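Local coordinates for alpha-amylase (Eisenia fetida, PDB 6M4K), which probably hydrolyses internal alpha-1,4-glucosidic linkages of starch-like polysaccharides, as a calcium- and chloride-dependent glycosyl hydrolase of family 13, at residues G79-T82 with Q83-M87. Sequence-based numbering, arbitrary orientation.
Sequences GSET and QFRNM. With SO4 (sulfate ion), chain G.
Ser80 and Gln83 close a capping box at the N-terminus of helix 81-93. Ser80, the N-cap, turns OG back between its own N and carbonyl carbon (chi1 65°), where it accepts from Gln83 N at 3.1 Å. In return the N-H of Ser80 donates to Gln83 OE1 at 2.9 Å, in the amide plane and on a lone pair, with an N-H...O angle of 164°. The same OE1 lies 3.2 Å from Gly79 CA, while Gln83 NE2, on the other branch of the amide, makes a weak hydrogen bond to O1 of a sulfate that probably came with the crystallisation solution. Regular i to i+4 backbone bonds follow, starting with Phe84 N to Ser80 O at 2.9 Å. Beside the cap, Glu81 and Arg85, one turn apart, run side by side into a salt bridge, OE2 to NH1 at 3.0 Å. The carboxylate oxygen lies in the guanidinium plane at its edge, but is approached on its anti side and 33° out of the carboxylate plane. The helix follows strand 44-47 and precedes strand 97-102 in the chain, on the outside of the TIM barrel; Phe84 sets its ring edge-to-face with Trp27 and also packs on Trp192, so that helices 27-39 and 176-192 both meet the first turn.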
# COMPACT_ATOMS: atom_id res chain seq x y z
N GLY A 79 12.11 12.81 9.74
CA GLY A 79 13.10 13.84 9.49
C GLY A 79 12.50 15.23 9.39
O GLY A 79 11.29 15.41 9.58
N SER A 80 13.37 16.20 9.11
CA SER A 80 13.00 17.60 9.10
C SER A 80 12.35 17.98 7.77
O SER A 80 12.35 17.23 6.80
CB SER A 80 14.25 18.46 9.28
OG SER A 80 15.08 18.28 8.16
N GLU A 81 11.81 19.20 7.73
CA GLU A 81 11.31 19.74 6.47
C GLU A 81 12.41 19.76 5.41
O GLU A 81 12.17 19.42 4.25
CB GLU A 81 10.76 21.14 6.69
CG GLU A 81 10.31 21.80 5.40
CD GLU A 81 9.88 23.24 5.59
OE1 GLU A 81 9.11 23.52 6.53
OE2 GLU A 81 10.32 24.08 4.78
N THR A 82 13.63 20.16 5.79
CA THR A 82 14.74 20.17 4.85
C THR A 82 14.99 18.78 4.28
O THR A 82 15.18 18.61 3.07
CB THR A 82 15.99 20.71 5.54
OG1 THR A 82 15.86 22.12 5.71
CG2 THR A 82 17.24 20.42 4.72
N GLN A 83 14.98 17.76 5.15
CA GLN A 83 15.22 16.41 4.68
C GLN A 83 14.07 15.92 3.80
O GLN A 83 14.30 15.21 2.81
CB GLN A 83 15.47 15.48 5.87
CG GLN A 83 16.79 15.79 6.55
CD GLN A 83 16.93 15.05 7.86
OE1 GLN A 83 16.00 14.98 8.66
NE2 GLN A 83 18.12 14.51 8.10
N PHE A 84 12.83 16.29 4.15
CA PHE A 84 11.68 15.94 3.32
C PHE A 84 11.81 16.52 1.91
O PHE A 84 11.61 15.82 0.91
CB PHE A 84 10.38 16.42 3.98
CG PHE A 84 9.13 16.01 3.23
CD1 PHE A 84 8.55 14.77 3.46
CD2 PHE A 84 8.56 16.84 2.27
CE1 PHE A 84 7.42 14.36 2.75
CE2 PHE A 84 7.44 16.46 1.56
CZ PHE A 84 6.86 15.21 1.80
N ARG A 85 12.20 17.79 1.82
CA ARG A 85 12.29 18.44 0.53
C ARG A 85 13.46 17.92 -0.29
O ARG A 85 13.34 17.76 -1.51
CB ARG A 85 12.34 19.95 0.72
CG ARG A 85 11.03 20.44 1.30
CD ARG A 85 11.07 21.88 1.69
NE ARG A 85 10.95 22.76 0.53
CZ ARG A 85 10.61 24.04 0.62
NH1 ARG A 85 10.36 24.58 1.80
NH2 ARG A 85 10.53 24.78 -0.47
N ASN A 86 14.58 17.60 0.37
CA ASN A 86 15.68 16.94 -0.34
C ASN A 86 15.23 15.62 -0.94
O ASN A 86 15.57 15.30 -2.09
CB ASN A 86 16.84 16.67 0.62
CG ASN A 86 17.66 17.91 0.95
OD1 ASN A 86 18.38 17.92 1.95
ND2 ASN A 86 17.57 18.94 0.13
N MET A 87 14.48 14.83 -0.16
CA MET A 87 13.96 13.55 -0.64
C MET A 87 13.07 13.73 -1.86
O MET A 87 13.25 13.04 -2.87
CB MET A 87 13.19 12.87 0.50
CG MET A 87 12.48 11.59 0.10
SD MET A 87 11.31 11.05 1.36
CE MET A 87 10.08 12.35 1.27
S SO4 G . 18.96 11.04 9.64
O1 SO4 G . 17.73 11.75 9.94
O2 SO4 G . 18.74 10.29 8.41
O3 SO4 G . 19.25 10.09 10.71
O4 SO4 G . 20.06 11.99 9.47